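Local structure of translation initiation factor 6 (Methanocaldococcus jannaschii, 1G61) at residues A[70-73]-A[74-78]; A[154-158]-A[159-163]; A[165-169]-A[170-174]; A[200-204]-A[205-209]; A[211-215]-A[216-220]. The protein binds the 50S ribosomal subunit and keeps it from joining the 30S subunit to form the 70S initiation complex. All blocks are in the same frame, centred on the assembly; numbering follows the deposited sequence.

Contact 1: A[70-73]-A[74-78]; sequences LLLP and KIVED
P73 and V76 are the first and last corners of a type I beta turn that carries the chain away from strand 69-73, with K74 and I75 between them. K74 turns its back on the strand: CB stays 3.7 Å from P73 C, and the rest of the side chain runs out extended into exposed surroundings, a suitable place for a long, charged residue. At I75 the CG1 branch is turned in between the backbone N and the carbonyl carbon (chi1 58°), which lays it against the proline ring, 3.8 Å from P73 CG; the two side chains meet at a slant. The I75 amide also passes close to P73 O, but at an angle too poor for a bond. The carbonyl is instead taken by V76, whose N lies 3.0 Å from P73 O with a nearly straight N-H (167° at the hydrogen). Because the turn is tight, this donor stands well above the carbonyl plane. V76 points its side chain back at the strand: CG1 rests 3.3 Å from P73 O and 4.2 Å from L72 CB, and a short branched side chain suits a place so close to the strand end. Proline suits the first corner, since the turn needs its carbonyl and not an N-H. Beyond the turn E77 occupies the N-cap position of helix 78-90, and its N is bonded to E80 OE1. L72 packs on L81 and I84 of that helix, while V76 touches I99 of strand 96-100, the parallel neighbour of strand 69-73; the turn thus opens the helical connection of a beta-alpha-beta crossover.

Contact 2: A[154-158]-A[159-163]; sequences AVVTN and KGCLT
T157 OG1 accepts two amides across the tip of a beta hairpin, K159 N at 2.9 Å and G160 N at 3.0 Å; the first of these makes an ST turn. With chi1 at 75° the hydroxyl oxygen is tucked between its own N and carbonyl carbon, facing the bend. T157 N in turn gives its hydrogen to G160 O (2.9 Å), and further down V155 and L162 exchange two bonds, V155 N to L162 O and L162 N to V155 O, both 2.8 Å. Non-hydrogen-bonded pairs flank them: V156 CG2 meets C161 CB at 4.1 Å on one face, while V155 and L162 share the other. G160 thus gives both its N and its O to T157. The polar groups at the tip find partners beyond the hairpin: T157 O takes N114 ND2, N158 O takes K116 NZ, N158 ND2 goes to D115 OD2, and K159 NZ to G226 O. Strand 160-163 is the middle one of its sheet, running parallel to strand 183-186, and C161 bonds to G185. Helix 169-179 covers V156 and T163, whereas V155 and L162 pack on I200 of strand 200-202.

Contact 3: A[165-169]-A[170-174]; sequences PLVED and DELEF
The side chain of E171 crosses V167 at about a right angle, its aliphatic part passing across the CG1 methyl. CB starts 3.5 Å from E168 O. Because CG is set anti to the backbone N (chi1 177°), the chain heads back toward the loop, and CG comes 3.8 Å from V167 CG1. CD passes a little farther from the same methyl. At the tip OE1 sits over both branches, 3.6 Å from V167 CG1 and nearly as close to CG2, yet it is well supplied with donors: A145 N bonds to it, and a water 2.8 Å from OE1 donates a hydrogen while accepting one from E168 N. E168 is the N-cap of helix 169-179, and the water stands where a capping box would have a direct bond. V167 and L172, the residue before the cap and the fourth of the helix, form a hydrophobic staple, with V167 CG1 3.8 Å from L172 CD1; a valine and a leucine suit this pairing because neither asks for a polar partner. With an alanine in place of E171, the bridging water and A145 N would probably lose their acceptor, and V167 CG1 the chain that crosses it. The helix itself begins with L172 N on E168 O (3.0 Å, 164°) and E173 N on D169 O. D169, D170 and E171 put acidic groups at the helix start, where its dipole is likely to suit negative charge. A second water bridges the neighbouring carboxylates and probably softens their repulsion, giving one hydrogen to E168 OE1 and the other to D170 OD2, each at 2.6 Å.

Contact 4: A[200-204]-A[205-209]; sequences IIANS and KGAVV
I200-A202 and A207-V209 form a beta hairpin, extended by strand 4-7, which runs parallel to 207-210 on the side away from 200-202; strands from near the two ends of the chain thus meet in one sheet, consistent with the velcro closure described for this alpha-beta barrel. I201 and V208 are the hydrogen-bonded pair, with I201 N 3.0 Å from V208 O and V208 N 2.8 Å from I201 O. Their side chains lie side by side toward helix 34-44. On the other face I200 CG1 meets V209 CG2 at 3.6 Å beneath helix 215-225, and A202 CB faces A207 CB at 3.7 Å; the small A202 packs on L225 and A207 on L227. At the tip S204 OG is bonded to E23 OE1, and K205 NZ to the backbone oxygens of E23 and E45. N203 is buried there, its ND2 bonded to L44 O and T22 O. Were it an alanine, the amides of K205 and G206 would probably lose their acceptor and the tip would be less firmly set. The chi1 of N203 (63°) brings OD1 to the amides of the bend: it accepts G206 N at 3.1 Å, almost end-on, and K205 N at 2.8 Å from above the amide plane, the latter bond making an Asx turn.

Contact 5: A[211-215]-A[216-220]; sequences GDTTG and PELLI
A capping box opens helix 215-225, built by T214 at the N-cap and E217 three residues on. Each side chain holds the other's amide. T214 OG1, placed between its own N and carbonyl carbon by a chi1 of 70°, accepts E217 N at 3.2 Å. In return E217 folds back along the helix start, with CG beside its backbone N and the chain extended beyond, so that OE1 takes T214 N at 2.9 Å in a nearly straight bond (166°). The donor meets OE1 on the anti side, slightly out of the carboxylate plane. Threonine is apt at the cap because its short hydroxyl reaches the amide, and glutamate is long enough to return to the N-cap. The same carboxylate is shared with the loop around it: OE1 also receives K191 N, and OE2 bonds to T188 OG1 and G192 N, which would probably favour the charged form of the buried acid. T213 lends a methyl to the E217 stem, CG2 lying 3.7 Å from E217 CB. The helical bonds then start, L218 N to T214 O at 2.8 Å and L219 N to G215 O at 3.0 Å. P216 occupies a first-turn position where a missing N-H costs nothing, and its CD rests 3.4 Å from T214 OG1. Just upstream, T213 OG1 accepts N190 N and is bonded to G210 O, while D212 OD1 meets Y8 OH. A short loop links strand 207-210 to this helix start, and L218 lies against I4 and R6 of strand 4-7.

Overall arrangement
Taken from the N terminus, the five contacts follow one another in series; each closes a short local bend, and none nests in or crosses another. Contact 1 turns strand 69-73 toward helix 78-90 and stands apart, its centre about 25 Å from that of contact 2 across the middle of the chain. Contact 2 closes the hairpin 154-163 and touches three of the others: the helix start of contact 3 through T163 and L172, the hairpin of contact 4 through T157, V155 and L162, and contact 5 through L162 and I220. Contact 4 closes hairpin 200-209, and V209 meets L218 of contact 5, where the last helix begins.

Contact 1: A[70-73]-A[74-78]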
# COMPACT_ATOMS: atom_id res chain seq x y z
N LEU A 70 -9.63 -3.78 6.12
CA LEU A 70 -9.55 -2.55 5.33
C LEU A 70 -9.72 -1.40 6.29
O LEU A 70 -10.77 -1.35 6.97
CB LEU A 70 -10.66 -2.53 4.26
CG LEU A 70 -10.83 -1.17 3.50
CD1 LEU A 70 -9.60 -0.83 2.70
CD2 LEU A 70 -12.09 -1.23 2.66
N LEU A 71 -8.75 -0.51 6.33
CA LEU A 71 -8.80 0.64 7.25
C LEU A 71 -9.17 1.91 6.47
O LEU A 71 -8.56 2.20 5.43
CB LEU A 71 -7.46 0.87 7.93
CG LEU A 71 -6.81 -0.33 8.59
CD1 LEU A 71 -5.49 0.08 9.25
CD2 LEU A 71 -7.74 -0.94 9.62
N LEU A 72 -10.13 2.65 7.00
CA LEU A 72 -10.60 3.87 6.33
C LEU A 72 -10.49 5.01 7.33
O LEU A 72 -10.68 4.81 8.53
CB LEU A 72 -12.03 3.66 5.88
CG LEU A 72 -12.20 2.62 4.77
CD1 LEU A 72 -13.68 2.25 4.63
CD2 LEU A 72 -11.65 3.15 3.45
N PRO A 73 -10.25 6.24 6.86
CA PRO A 73 -10.16 7.40 7.73
C PRO A 73 -11.55 7.91 8.08
O PRO A 73 -12.59 7.56 7.47
CB PRO A 73 -9.40 8.40 6.84
CG PRO A 73 -9.94 8.13 5.46
CD PRO A 73 -10.01 6.60 5.44
N LYS A 74 -11.57 8.81 9.11
CA LYS A 74 -12.85 9.29 9.61
C LYS A 74 -13.61 10.10 8.57
O LYS A 74 -14.82 10.31 8.73
CB LYS A 74 -12.64 10.11 10.90
CG LYS A 74 -11.85 11.40 10.66
CD LYS A 74 -11.59 12.11 11.99
CE LYS A 74 -10.69 13.32 11.78
NZ LYS A 74 -10.80 14.29 12.91
N ILE A 75 -12.94 10.60 7.54
CA ILE A 75 -13.58 11.43 6.52
C ILE A 75 -14.27 10.57 5.48
O ILE A 75 -14.86 11.13 4.54
CB ILE A 75 -12.54 12.37 5.88
CG1 ILE A 75 -11.35 11.65 5.23
CG2 ILE A 75 -12.07 13.46 6.84
CD1 ILE A 75 -10.45 12.59 4.41
N VAL A 76 -14.22 9.22 5.56
CA VAL A 76 -14.90 8.44 4.52
C VAL A 76 -16.38 8.79 4.55
O VAL A 76 -16.99 8.96 5.61
CB VAL A 76 -14.60 6.93 4.70
CG1 VAL A 76 -15.27 6.39 5.98
CG2 VAL A 76 -15.04 6.14 3.49
N GLU A 77 -16.98 8.91 3.37
CA GLU A 77 -18.37 9.34 3.26
C GLU A 77 -19.30 8.15 3.23
O GLU A 77 -18.88 7.06 2.81
CB GLU A 77 -18.51 10.22 1.98
CG GLU A 77 -17.55 11.41 2.15
CD GLU A 77 -17.51 12.38 1.01
OE1 GLU A 77 -18.28 12.27 0.03
OE2 GLU A 77 -16.71 13.36 0.99
N ASP A 78 -20.54 8.29 3.67
CA ASP A 78 -21.45 7.15 3.69
C ASP A 78 -21.59 6.49 2.35
O ASP A 78 -21.62 5.25 2.27
CB ASP A 78 -22.82 7.62 4.20
CG ASP A 78 -22.86 7.95 5.67
OD1 ASP A 78 -21.88 7.68 6.40
OD2 ASP A 78 -23.88 8.50 6.11

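Contact 2: A[154-158]-A[159-163]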
# COMPACT_ATOMS: atom_id res chain seq x y z
N ALA A 154 8.09 2.86 2.16
CA ALA A 154 8.40 1.47 1.85
C ALA A 154 7.22 0.85 1.13
O ALA A 154 6.13 1.40 1.18
CB ALA A 154 8.71 0.67 3.12
N VAL A 155 7.50 -0.26 0.46
CA VAL A 155 6.53 -1.11 -0.19
C VAL A 155 6.70 -2.49 0.43
O VAL A 155 7.84 -2.98 0.58
CB VAL A 155 6.79 -1.21 -1.71
CG1 VAL A 155 5.85 -2.21 -2.39
CG2 VAL A 155 6.68 0.14 -2.37
N VAL A 156 5.59 -3.13 0.80
CA VAL A 156 5.68 -4.46 1.38
C VAL A 156 4.59 -5.34 0.78
O VAL A 156 3.47 -4.88 0.53
CB VAL A 156 5.64 -4.47 2.92
CG1 VAL A 156 4.28 -4.09 3.49
CG2 VAL A 156 6.11 -5.84 3.42
N THR A 157 4.99 -6.59 0.54
CA THR A 157 4.06 -7.60 0.06
C THR A 157 4.29 -8.85 0.91
O THR A 157 5.18 -8.86 1.81
CB THR A 157 4.24 -7.97 -1.41
OG1 THR A 157 5.42 -8.81 -1.52
CG2 THR A 157 4.43 -6.71 -2.27
N ASN A 158 3.55 -9.91 0.72
CA ASN A 158 3.80 -11.17 1.40
C ASN A 158 5.13 -11.80 1.01
O ASN A 158 5.62 -12.68 1.75
CB ASN A 158 2.66 -12.16 1.13
CG ASN A 158 1.37 -11.70 1.78
OD1 ASN A 158 1.39 -11.02 2.82
ND2 ASN A 158 0.25 -12.05 1.16
N LYS A 159 5.70 -11.36 -0.11
CA LYS A 159 6.93 -11.98 -0.61
C LYS A 159 8.15 -11.15 -0.34
O LYS A 159 9.26 -11.67 -0.17
CB LYS A 159 6.78 -12.21 -2.14
CG LYS A 159 7.89 -13.06 -2.72
CD LYS A 159 7.61 -13.40 -4.19
CE LYS A 159 8.49 -14.57 -4.64
NZ LYS A 159 8.22 -14.87 -6.07
N GLY A 160 8.05 -9.80 -0.38
CA GLY A 160 9.25 -9.00 -0.22
C GLY A 160 8.92 -7.58 0.26
O GLY A 160 7.79 -7.22 0.54
N CYS A 161 10.00 -6.79 0.35
CA CYS A 161 9.87 -5.44 0.90
C CYS A 161 10.94 -4.54 0.26
O CYS A 161 12.11 -4.97 0.21
CB CYS A 161 10.03 -5.52 2.42
SG CYS A 161 10.04 -3.93 3.27
N LEU A 162 10.53 -3.39 -0.18
CA LEU A 162 11.46 -2.37 -0.68
C LEU A 162 11.40 -1.14 0.21
O LEU A 162 10.29 -0.63 0.42
CB LEU A 162 11.13 -2.00 -2.13
CG LEU A 162 11.95 -0.86 -2.74
CD1 LEU A 162 13.35 -1.38 -3.13
CD2 LEU A 162 11.23 -0.25 -3.94
N THR A 163 12.54 -0.66 0.71
CA THR A 163 12.51 0.52 1.56
C THR A 163 13.21 1.71 0.92
O THR A 163 14.01 1.54 -0.00
CB THR A 163 13.17 0.27 2.93
OG1 THR A 163 14.60 0.18 2.76
CG2 THR A 163 12.71 -1.06 3.52

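Contact 3: A[165-169]-A[170-174]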
# COMPACT_ATOMS: atom_id res chain seq x y z
N PRO A 165 16.06 4.34 0.52
CA PRO A 165 17.49 3.95 0.37
C PRO A 165 18.32 4.15 1.62
O PRO A 165 19.44 3.56 1.68
CB PRO A 165 17.96 4.84 -0.79
CG PRO A 165 17.03 5.96 -0.85
CD PRO A 165 15.69 5.46 -0.37
N LEU A 166 17.91 4.92 2.62
CA LEU A 166 18.76 5.21 3.78
C LEU A 166 18.44 4.33 4.96
O LEU A 166 18.92 4.57 6.08
CB LEU A 166 18.67 6.70 4.19
CG LEU A 166 19.24 7.65 3.12
CD1 LEU A 166 19.16 9.09 3.60
CD2 LEU A 166 20.66 7.24 2.73
N VAL A 167 17.69 3.26 4.77
CA VAL A 167 17.45 2.30 5.86
C VAL A 167 18.73 1.53 6.15
O VAL A 167 19.42 1.01 5.26
CB VAL A 167 16.33 1.32 5.45
CG1 VAL A 167 16.25 0.16 6.41
CG2 VAL A 167 15.00 2.03 5.39
N GLU A 168 19.07 1.46 7.45
CA GLU A 168 20.32 0.80 7.84
C GLU A 168 20.07 -0.70 8.02
O GLU A 168 18.93 -1.12 8.20
CB GLU A 168 20.85 1.47 9.13
CG GLU A 168 21.28 2.90 8.90
CD GLU A 168 21.80 3.68 10.06
OE1 GLU A 168 22.25 3.09 11.07
OE2 GLU A 168 21.77 4.94 9.98
N ASP A 169 21.12 -1.53 8.03
CA ASP A 169 20.99 -2.95 8.05
C ASP A 169 20.21 -3.44 9.26
O ASP A 169 19.46 -4.42 9.09
CB ASP A 169 22.37 -3.65 8.00
CG ASP A 169 23.16 -3.30 6.76
OD1 ASP A 169 22.56 -2.94 5.72
OD2 ASP A 169 24.41 -3.45 6.89
N ASP A 170 20.37 -2.84 10.43
CA ASP A 170 19.67 -3.35 11.61
C ASP A 170 18.18 -3.15 11.43
O ASP A 170 17.38 -4.03 11.84
CB ASP A 170 20.17 -2.71 12.89
CG ASP A 170 20.22 -1.21 12.79
OD1 ASP A 170 19.83 -0.61 11.77
OD2 ASP A 170 20.68 -0.62 13.79
N GLU A 171 17.77 -2.07 10.81
CA GLU A 171 16.35 -1.81 10.57
C GLU A 171 15.82 -2.71 9.47
O GLU A 171 14.71 -3.23 9.55
CB GLU A 171 16.17 -0.33 10.23
CG GLU A 171 14.70 0.00 9.88
CD GLU A 171 14.52 1.51 9.99
OE1 GLU A 171 14.85 2.24 9.05
OE2 GLU A 171 14.10 1.96 11.08
N LEU A 172 16.62 -2.97 8.43
CA LEU A 172 16.24 -3.91 7.39
C LEU A 172 16.00 -5.31 7.98
O LEU A 172 15.03 -5.97 7.65
CB LEU A 172 17.30 -3.96 6.29
CG LEU A 172 16.90 -4.12 4.85
CD1 LEU A 172 16.09 -2.95 4.30
CD2 LEU A 172 18.15 -4.29 4.01
N GLU A 173 16.86 -5.78 8.89
CA GLU A 173 16.63 -7.06 9.55
C GLU A 173 15.36 -7.06 10.37
O GLU A 173 14.58 -8.03 10.35
CB GLU A 173 17.80 -7.47 10.47
CG GLU A 173 17.69 -8.94 10.86
CD GLU A 173 17.18 -9.91 9.81
OE1 GLU A 173 17.87 -10.03 8.75
OE2 GLU A 173 16.12 -10.58 10.01
N PHE A 174 15.04 -6.00 11.09
CA PHE A 174 13.79 -5.85 11.82
C PHE A 174 12.59 -5.95 10.91
O PHE A 174 11.62 -6.64 11.23
CB PHE A 174 13.85 -4.50 12.56
CG PHE A 174 12.50 -4.11 13.14
CD1 PHE A 174 11.97 -4.65 14.31
CD2 PHE A 174 11.73 -3.17 12.46
CE1 PHE A 174 10.73 -4.25 14.79
CE2 PHE A 174 10.50 -2.79 12.95
CZ PHE A 174 9.97 -3.32 14.11
O HOH W 1 17.53 2.82 9.42
O HOH W 2 22.29 1.05 12.72

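Contact 4: A[200-204]-A[205-209]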
# COMPACT_ATOMS: atom_id res chain seq x y z
N ILE A 200 4.76 3.04 -6.01
CA ILE A 200 4.63 1.63 -6.40
C ILE A 200 3.47 0.99 -5.63
O ILE A 200 3.31 1.24 -4.45
CB ILE A 200 5.88 0.85 -6.01
CG1 ILE A 200 7.16 1.37 -6.71
CG2 ILE A 200 5.70 -0.65 -6.26
CD1 ILE A 200 8.44 0.85 -6.12
N ILE A 201 2.69 0.17 -6.31
CA ILE A 201 1.82 -0.78 -5.60
C ILE A 201 2.23 -2.18 -6.06
O ILE A 201 2.60 -2.42 -7.22
CB ILE A 201 0.32 -0.50 -5.83
CG1 ILE A 201 -0.07 -0.64 -7.31
CG2 ILE A 201 -0.08 0.87 -5.28
CD1 ILE A 201 -1.55 -0.51 -7.59
N ALA A 202 2.20 -3.12 -5.15
CA ALA A 202 2.65 -4.47 -5.46
C ALA A 202 1.98 -5.51 -4.55
O ALA A 202 1.58 -5.21 -3.42
CB ALA A 202 4.15 -4.57 -5.23
N ASN A 203 1.92 -6.71 -5.07
CA ASN A 203 1.58 -7.88 -4.25
C ASN A 203 2.55 -9.00 -4.65
O ASN A 203 3.56 -8.75 -5.30
CB ASN A 203 0.09 -8.25 -4.34
CG ASN A 203 -0.33 -8.63 -5.73
OD1 ASN A 203 0.51 -9.03 -6.56
ND2 ASN A 203 -1.64 -8.55 -6.05
N SER A 204 2.27 -10.24 -4.21
CA SER A 204 3.21 -11.34 -4.48
C SER A 204 3.22 -11.72 -5.96
O SER A 204 4.11 -12.51 -6.35
CB SER A 204 2.87 -12.56 -3.62
OG SER A 204 1.67 -13.16 -4.12
N LYS A 205 2.24 -11.24 -6.75
CA LYS A 205 2.07 -11.66 -8.12
C LYS A 205 2.61 -10.63 -9.12
O LYS A 205 2.95 -11.03 -10.22
CB LYS A 205 0.58 -11.96 -8.40
CG LYS A 205 0.11 -13.17 -7.60
CD LYS A 205 -1.39 -13.32 -7.58
CE LYS A 205 -2.01 -12.19 -6.76
NZ LYS A 205 -3.50 -12.40 -6.71
N GLY A 206 2.69 -9.36 -8.77
CA GLY A 206 3.12 -8.36 -9.72
C GLY A 206 3.20 -7.00 -9.06
O GLY A 206 2.91 -6.85 -7.86
N ALA A 207 3.64 -6.01 -9.84
CA ALA A 207 3.74 -4.63 -9.34
C ALA A 207 3.41 -3.65 -10.46
O ALA A 207 3.64 -3.90 -11.66
CB ALA A 207 5.13 -4.35 -8.81
N VAL A 208 2.89 -2.50 -10.04
CA VAL A 208 2.72 -1.32 -10.91
C VAL A 208 3.68 -0.28 -10.37
O VAL A 208 3.55 0.12 -9.20
CB VAL A 208 1.27 -0.82 -10.95
CG1 VAL A 208 1.13 0.34 -11.93
CG2 VAL A 208 0.33 -1.95 -11.34
N VAL A 209 4.63 0.16 -11.19
CA VAL A 209 5.60 1.12 -10.71
C VAL A 209 5.42 2.44 -11.46
O VAL A 209 5.06 2.40 -12.66
CB VAL A 209 7.06 0.64 -10.89
CG1 VAL A 209 7.46 0.55 -12.33
CG2 VAL A 209 8.06 1.55 -10.19

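Contact 5: A[211-215]-A[216-220]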
# COMPACT_ATOMS: atom_id res chain seq x y z
N GLY A 211 5.79 5.55 -13.78
CA GLY A 211 6.33 5.61 -15.13
C GLY A 211 7.73 6.18 -15.23
O GLY A 211 8.47 5.89 -16.20
N ASP A 212 8.21 7.01 -14.30
CA ASP A 212 9.54 7.58 -14.40
C ASP A 212 10.63 6.66 -13.85
O ASP A 212 11.80 6.97 -13.91
CB ASP A 212 9.59 8.90 -13.63
CG ASP A 212 8.68 9.94 -14.29
OD1 ASP A 212 8.66 10.02 -15.55
OD2 ASP A 212 8.04 10.69 -13.53
N THR A 213 10.22 5.52 -13.28
CA THR A 213 11.20 4.59 -12.72
C THR A 213 12.21 4.17 -13.77
O THR A 213 11.82 3.80 -14.89
CB THR A 213 10.43 3.39 -12.12
OG1 THR A 213 9.59 3.91 -11.08
CG2 THR A 213 11.35 2.36 -11.50
N THR A 214 13.48 4.20 -13.43
CA THR A 214 14.53 3.85 -14.37
C THR A 214 14.84 2.36 -14.43
O THR A 214 14.40 1.54 -13.61
CB THR A 214 15.84 4.59 -14.01
OG1 THR A 214 16.32 4.00 -12.80
CG2 THR A 214 15.56 6.07 -13.81
N GLY A 215 15.66 1.93 -15.39
CA GLY A 215 16.11 0.53 -15.51
C GLY A 215 16.84 0.11 -14.24
O GLY A 215 16.49 -0.96 -13.71
N PRO A 216 17.85 0.85 -13.77
CA PRO A 216 18.53 0.40 -12.55
C PRO A 216 17.59 0.30 -11.38
O PRO A 216 17.68 -0.59 -10.54
CB PRO A 216 19.59 1.49 -12.38
CG PRO A 216 19.87 1.93 -13.80
CD PRO A 216 18.51 2.01 -14.42
N GLU A 217 16.65 1.23 -11.26
CA GLU A 217 15.70 1.18 -10.16
C GLU A 217 14.83 -0.06 -10.26
O GLU A 217 14.55 -0.73 -9.25
CB GLU A 217 14.78 2.42 -10.13
CG GLU A 217 15.51 3.68 -9.68
CD GLU A 217 14.64 4.94 -9.77
OE1 GLU A 217 13.77 5.05 -10.70
OE2 GLU A 217 14.84 5.83 -8.91
N LEU A 218 14.38 -0.34 -11.48
CA LEU A 218 13.50 -1.50 -11.69
C LEU A 218 14.20 -2.78 -11.27
O LEU A 218 13.60 -3.68 -10.67
CB LEU A 218 13.07 -1.50 -13.15
CG LEU A 218 11.77 -2.24 -13.48
CD1 LEU A 218 10.60 -1.63 -12.71
CD2 LEU A 218 11.52 -2.23 -14.98
N LEU A 219 15.49 -2.91 -11.60
CA LEU A 219 16.20 -4.10 -11.17
C LEU A 219 16.16 -4.30 -9.66
O LEU A 219 15.96 -5.37 -9.11
CB LEU A 219 17.64 -3.95 -11.70
CG LEU A 219 18.52 -5.17 -11.57
CD1 LEU A 219 17.86 -6.37 -12.24
CD2 LEU A 219 19.88 -4.88 -12.22
N ILE A 220 16.43 -3.22 -8.92
CA ILE A 220 16.43 -3.26 -7.46
C ILE A 220 15.04 -3.56 -6.93
O ILE A 220 14.87 -4.31 -5.95
CB ILE A 220 17.07 -1.98 -6.91
CG1 ILE A 220 18.61 -2.02 -7.17
CG2 ILE A 220 16.79 -1.79 -5.44
CD1 ILE A 220 19.29 -0.68 -7.13